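Local coordinates for protein RNA N6-adenosine-methyltransferase METTL16,RNA N6-adenosine-methyltransferase METTL16 (Homo sapiens, PDB 6M1U) that methylates N6 of adenosine in RNA such as U6 snRNA, here represented by its vertebrate conserved region, which probably helps bind the RNA, at residues E57-W70 against Q107-E119. Numbering follows the deposited sequence.
Sequences EEVSLFLTAIENSW and QYLFKCLINVKKE
Glu58 begins the pairing beside Lys117: the two side chains lie alongside each other and point the same way, though Glu58 OE2 hydrogen-bonds Gly55 N and Lys117 NZ forms a salt bridge with Glu126. Val59 and Val116 exchange both backbone hydrogen bonds, and the pattern recurs at every second residue up to Glu67 and Tyr108. At Ser60 the hydroxyl OG donates to Asn115 OD1 (2.9 Å), arriving from above the amide plane, 51° out of it. A leucine in place of Asn115 would probably leave the buried Ser60 hydroxyl without this acceptor and Glu126 without a weak amide partner. Phe62, its CG anti to the backbone N (chi1 -171°), lays one ring face over Cys112 O, which lies toward the rim, while Leu113 CD1 reaches the ring edge. On the other face of the sheet, Leu63 CD2 meets Ile114 CG1 at 3.5 Å, and Ala65 CB lies 3.4 Å from both CE2 and CZ of the Phe110 ring. That ring meets Trp129 nearly parallel, at about 15°. Glu67 CG then packs on Tyr108 CB (3.7 Å). Leu63, Glu67, Phe110 and Cys112 touch helix 136-153, whereas Val59 and Val116 touch helix 30-44. The two strands are thus neighbours inside a five-stranded antiparallel sheet whose face bearing Val59, Leu63 and Phe110 is covered by these helices, a two-layer alpha+beta fold.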
loop_
_atom_site.group_PDB
_atom_site.type_symbol
_atom_site.label_atom_id
_atom_site.label_comp_id
_atom_site.label_asym_id
_atom_site.label_seq_id
_atom_site.Cartn_x
_atom_site.Cartn_y
_atom_site.Cartn_z
ATOM N N GLU A 57 -9.700 12.759 4.533
ATOM C CA GLU A 57 -9.815 12.298 3.163
ATOM C C GLU A 57 -8.693 11.333 2.789
ATOM O O GLU A 57 -8.187 11.362 1.671
ATOM C CB GLU A 57 -9.875 13.499 2.221
ATOM C CG GLU A 57 -11.175 14.322 2.411
ATOM C CD GLU A 57 -11.523 15.228 1.226
ATOM O OE1 GLU A 57 -10.600 15.691 0.511
ATOM O OE2 GLU A 57 -12.732 15.482 1.008
ATOM N N GLU A 58 -8.310 10.444 3.717
ATOM C CA GLU A 58 -7.257 9.439 3.510
ATOM C C GLU A 58 -7.452 8.272 4.481
ATOM O O GLU A 58 -8.188 8.377 5.466
ATOM C CB GLU A 58 -5.852 10.031 3.697
ATOM C CG GLU A 58 -5.604 10.403 5.138
ATOM C CD GLU A 58 -4.228 10.998 5.433
ATOM O OE1 GLU A 58 -3.446 11.328 4.512
ATOM O OE2 GLU A 58 -3.932 11.147 6.626
ATOM N N VAL A 59 -6.793 7.151 4.178
ATOM C CA VAL A 59 -6.628 6.031 5.096
ATOM C C VAL A 59 -5.137 5.758 5.257
ATOM O O VAL A 59 -4.391 5.814 4.275
ATOM C CB VAL A 59 -7.332 4.774 4.573
ATOM C CG1 VAL A 59 -7.210 3.622 5.577
ATOM C CG2 VAL A 59 -8.762 5.089 4.235
ATOM N N SER A 60 -4.693 5.464 6.481
ATOM C CA SER A 60 -3.273 5.293 6.761
ATOM C C SER A 60 -2.986 3.927 7.364
ATOM O O SER A 60 -3.690 3.478 8.276
ATOM C CB SER A 60 -2.756 6.362 7.724
ATOM O OG SER A 60 -3.097 7.656 7.266
ATOM N N LEU A 61 -1.921 3.294 6.877
ATOM C CA LEU A 61 -1.313 2.138 7.514
ATOM C C LEU A 61 0.018 2.530 8.129
ATOM O O LEU A 61 0.826 3.189 7.475
ATOM C CB LEU A 61 -1.031 1.049 6.507
ATOM C CG LEU A 61 -2.266 0.491 5.894
ATOM C CD1 LEU A 61 -1.777 -0.513 4.866
ATOM C CD2 LEU A 61 -3.028 -0.133 7.041
ATOM N N PHE A 62 0.263 2.111 9.360
ATOM C CA PHE A 62 1.611 2.109 9.906
ATOM C C PHE A 62 2.143 0.686 9.815
ATOM O O PHE A 62 1.466 -0.259 10.242
ATOM C CB PHE A 62 1.657 2.594 11.356
ATOM C CG PHE A 62 3.051 2.793 11.867
ATOM C CD1 PHE A 62 3.757 1.749 12.442
ATOM C CD2 PHE A 62 3.682 4.018 11.736
ATOM C CE1 PHE A 62 5.045 1.939 12.887
ATOM C CE2 PHE A 62 4.988 4.197 12.175
ATOM C CZ PHE A 62 5.655 3.166 12.753
ATOM N N LEU A 63 3.333 0.520 9.238
ATOM C CA LEU A 63 3.835 -0.826 9.031
ATOM C C LEU A 63 5.270 -0.956 9.526
ATOM O O LEU A 63 6.036 0.005 9.570
ATOM C CB LEU A 63 3.725 -1.266 7.564
ATOM C CG LEU A 63 4.796 -0.688 6.679
ATOM C CD1 LEU A 63 5.828 -1.743 6.342
ATOM C CD2 LEU A 63 4.157 -0.138 5.447
ATOM N N THR A 64 5.603 -2.177 9.913
ATOM C CA THR A 64 6.892 -2.531 10.485
ATOM C C THR A 64 7.376 -3.735 9.700
ATOM O O THR A 64 6.791 -4.817 9.816
ATOM C CB THR A 64 6.748 -2.864 11.969
ATOM O OG1 THR A 64 6.374 -1.686 12.685
ATOM C CG2 THR A 64 8.030 -3.367 12.521
ATOM N N ALA A 65 8.401 -3.547 8.875
ATOM C CA ALA A 65 9.040 -4.647 8.170
ATOM C C ALA A 65 10.427 -4.870 8.755
ATOM O O ALA A 65 10.960 -4.022 9.473
ATOM C CB ALA A 65 9.121 -4.381 6.667
ATOM N N ILE A 66 11.002 -6.037 8.469
ATOM C CA ILE A 66 12.327 -6.402 8.965
ATOM C C ILE A 66 13.278 -6.526 7.780
ATOM O O ILE A 66 12.880 -6.943 6.690
ATOM C CB ILE A 66 12.290 -7.695 9.808
ATOM C CG1 ILE A 66 13.609 -7.864 10.570
ATOM C CG2 ILE A 66 12.022 -8.896 8.939
ATOM C CD1 ILE A 66 13.443 -8.320 12.021
ATOM N N GLU A 67 14.520 -6.106 7.973
ATOM C CA GLU A 67 15.514 -6.152 6.917
ATOM C C GLU A 67 16.726 -6.901 7.417
ATOM O O GLU A 67 17.024 -6.883 8.609
ATOM C CB GLU A 67 15.936 -4.773 6.490
ATOM C CG GLU A 67 16.450 -3.909 7.610
ATOM C CD GLU A 67 17.345 -2.785 7.098
ATOM O OE1 GLU A 67 18.446 -3.098 6.548
ATOM O OE2 GLU A 67 16.928 -1.598 7.232
ATOM N N ASN A 68 17.427 -7.563 6.510
ATOM C CA ASN A 68 18.688 -8.204 6.855
ATOM C C ASN A 68 19.797 -7.642 5.977
ATOM O O ASN A 68 19.636 -7.549 4.754
ATOM C CB ASN A 68 18.582 -9.722 6.725
ATOM C CG ASN A 68 17.633 -10.130 5.651
ATOM O OD1 ASN A 68 17.072 -9.285 4.952
ATOM N ND2 ASN A 68 17.447 -11.431 5.496
ATOM N N SER A 69 20.905 -7.241 6.612
ATOM C CA SER A 69 22.069 -6.677 5.935
ATOM C C SER A 69 23.274 -7.518 6.337
ATOM O O SER A 69 23.855 -7.328 7.406
ATOM C CB SER A 69 22.264 -5.191 6.268
ATOM O OG SER A 69 22.829 -5.001 7.543
ATOM N N TRP A 70 23.624 -8.472 5.486
ATOM C CA TRP A 70 24.717 -9.404 5.691
ATOM C C TRP A 70 25.831 -9.113 4.685
ATOM O O TRP A 70 25.759 -8.168 3.900
ATOM C CB TRP A 70 24.193 -10.844 5.601
ATOM C CG TRP A 70 23.265 -11.285 6.773
ATOM C CD1 TRP A 70 21.882 -11.342 6.767
ATOM C CD2 TRP A 70 23.667 -11.747 8.080
ATOM N NE1 TRP A 70 21.416 -11.803 7.982
ATOM C CE2 TRP A 70 22.488 -12.060 8.801
ATOM C CE3 TRP A 70 24.904 -11.928 8.706
ATOM C CZ2 TRP A 70 22.519 -12.531 10.117
ATOM C CZ3 TRP A 70 24.928 -12.403 10.008
ATOM C CH2 TRP A 70 23.745 -12.699 10.699
ATOM N N GLN A 107 16.996 -9.446 10.876
ATOM C CA GLN A 107 18.100 -8.654 11.402
ATOM C C GLN A 107 17.792 -7.202 11.896
ATOM O O GLN A 107 18.049 -6.899 13.064
ATOM C CB GLN A 107 19.216 -8.584 10.371
ATOM C CG GLN A 107 20.438 -7.960 10.976
ATOM C CD GLN A 107 21.690 -8.639 10.538
ATOM O OE1 GLN A 107 21.652 -9.461 9.629
ATOM N NE2 GLN A 107 22.817 -8.317 11.179
ATOM N N TYR A 108 17.295 -6.288 11.050
ATOM C CA TYR A 108 16.987 -4.926 11.498
ATOM C C TYR A 108 15.561 -4.532 11.120
ATOM O O TYR A 108 15.004 -4.997 10.122
ATOM C CB TYR A 108 17.972 -3.876 10.932
ATOM C CG TYR A 108 19.393 -4.114 11.324
ATOM C CD1 TYR A 108 19.841 -3.771 12.576
ATOM C CD2 TYR A 108 20.288 -4.712 10.448
ATOM C CE1 TYR A 108 21.150 -4.001 12.943
ATOM C CE2 TYR A 108 21.596 -4.951 10.806
ATOM C CZ TYR A 108 22.023 -4.596 12.054
ATOM O OH TYR A 108 23.335 -4.830 12.436
ATOM N N LEU A 109 14.946 -3.679 11.937
ATOM C CA LEU A 109 13.519 -3.340 11.707
ATOM C C LEU A 109 13.350 -1.937 11.122
ATOM O O LEU A 109 13.972 -1.000 11.649
ATOM C CB LEU A 109 12.799 -3.446 13.054
ATOM C CG LEU A 109 11.286 -3.636 12.986
ATOM C CD1 LEU A 109 10.933 -5.113 12.943
ATOM C CD2 LEU A 109 10.609 -2.961 14.168
ATOM N N PHE A 110 12.544 -1.811 10.061
ATOM C CA PHE A 110 12.244 -0.490 9.526
ATOM C C PHE A 110 10.744 -0.233 9.543
ATOM O O PHE A 110 9.927 -1.154 9.629
ATOM C CB PHE A 110 12.870 -0.244 8.128
ATOM C CG PHE A 110 12.163 -0.896 6.988
ATOM C CD1 PHE A 110 11.178 -0.228 6.293
ATOM C CD2 PHE A 110 12.537 -2.148 6.555
ATOM C CE1 PHE A 110 10.537 -0.821 5.221
ATOM C CE2 PHE A 110 11.906 -2.750 5.472
ATOM C CZ PHE A 110 10.905 -2.087 4.809
ATOM N N LYS A 111 10.404 1.058 9.492
ATOM C CA LYS A 111 9.078 1.563 9.830
ATOM C C LYS A 111 8.602 2.595 8.818
ATOM O O LYS A 111 9.350 3.519 8.483
ATOM C CB LYS A 111 9.106 2.196 11.224
ATOM C CG LYS A 111 9.591 1.272 12.282
ATOM C CD LYS A 111 9.311 1.853 13.630
ATOM C CE LYS A 111 9.682 0.878 14.751
ATOM N NZ LYS A 111 9.800 1.633 16.009
ATOM N N CYS A 112 7.348 2.456 8.362
ATOM C CA CYS A 112 6.782 3.270 7.287
ATOM C C CYS A 112 5.324 3.579 7.545
ATOM O O CYS A 112 4.572 2.737 8.046
ATOM C CB CYS A 112 6.805 2.596 5.917
ATOM S SG CYS A 112 8.415 2.205 5.341
ATOM N N LEU A 113 4.923 4.771 7.117
ATOM C CA LEU A 113 3.529 5.174 7.061
ATOM C C LEU A 113 3.054 5.194 5.609
ATOM O O LEU A 113 3.523 6.015 4.805
ATOM C CB LEU A 113 3.362 6.545 7.700
ATOM C CG LEU A 113 1.911 6.941 7.854
ATOM C CD1 LEU A 113 1.257 6.003 8.889
ATOM C CD2 LEU A 113 1.885 8.413 8.268
ATOM N N ILE A 114 2.106 4.316 5.277
ATOM C CA ILE A 114 1.408 4.390 3.993
ATOM C C ILE A 114 0.135 5.199 4.191
ATOM O O ILE A 114 -0.696 4.855 5.047
ATOM C CB ILE A 114 1.076 3.000 3.423
ATOM C CG1 ILE A 114 2.286 2.055 3.484
ATOM C CG2 ILE A 114 0.632 3.141 1.983
ATOM C CD1 ILE A 114 2.064 0.725 2.767
ATOM N N ASN A 115 0.009 6.292 3.423
ATOM C CA ASN A 115 -1.243 7.024 3.257
ATOM C C ASN A 115 -1.859 6.672 1.908
ATOM O O ASN A 115 -1.163 6.637 0.887
ATOM C CB ASN A 115 -1.043 8.540 3.330
ATOM C CG ASN A 115 -0.609 9.005 4.700
ATOM O OD1 ASN A 115 -0.702 8.258 5.656
ATOM N ND2 ASN A 115 -0.140 10.243 4.804
ATOM N N VAL A 116 -3.157 6.408 1.895
ATOM C CA VAL A 116 -3.892 6.254 0.645
ATOM C C VAL A 116 -4.858 7.424 0.574
ATOM O O VAL A 116 -5.843 7.468 1.317
ATOM C CB VAL A 116 -4.613 4.902 0.558
ATOM C CG1 VAL A 116 -5.253 4.769 -0.796
ATOM C CG2 VAL A 116 -3.624 3.756 0.805
ATOM N N LYS A 117 -4.498 8.441 -0.210
ATOM C CA LYS A 117 -5.329 9.673 -0.261
ATOM C C LYS A 117 -5.973 9.839 -1.637
ATOM O O LYS A 117 -5.389 9.377 -2.633
ATOM C CB LYS A 117 -4.481 10.901 0.087
ATOM C CG LYS A 117 -3.023 10.614 0.410
ATOM C CD LYS A 117 -2.126 11.816 0.228
ATOM C CE LYS A 117 -2.186 12.783 1.390
ATOM N NZ LYS A 117 -1.336 13.973 1.155
ATOM N N LYS A 118 -7.198 10.356 -1.598
ATOM C CA LYS A 118 -8.005 10.583 -2.809
ATOM C C LYS A 118 -7.536 11.914 -3.345
ATOM O O LYS A 118 -7.805 12.920 -2.719
ATOM C CB LYS A 118 -9.488 10.683 -2.462
ATOM C CG LYS A 118 -10.423 10.846 -3.646
ATOM C CD LYS A 118 -11.881 10.891 -3.250
ATOM C CE LYS A 118 -12.800 11.078 -4.436
ATOM N NZ LYS A 118 -14.230 11.123 -4.045
ATOM N N GLU A 119 -6.809 11.850 -4.441
ATOM C CA GLU A 119 -6.257 13.052 -5.081
ATOM C C GLU A 119 -6.923 13.090 -6.442
ATOM O O GLU A 119 -6.961 12.025 -7.065
ATOM C CB GLU A 119 -4.748 12.886 -5.197
ATOM C CG GLU A 119 -4.036 14.073 -5.797
ATOM C CD GLU A 119 -3.009 13.647 -6.825
ATOM O OE1 GLU A 119 -3.347 12.821 -7.672
ATOM O OE2 GLU A 119 -1.878 14.132 -6.766
#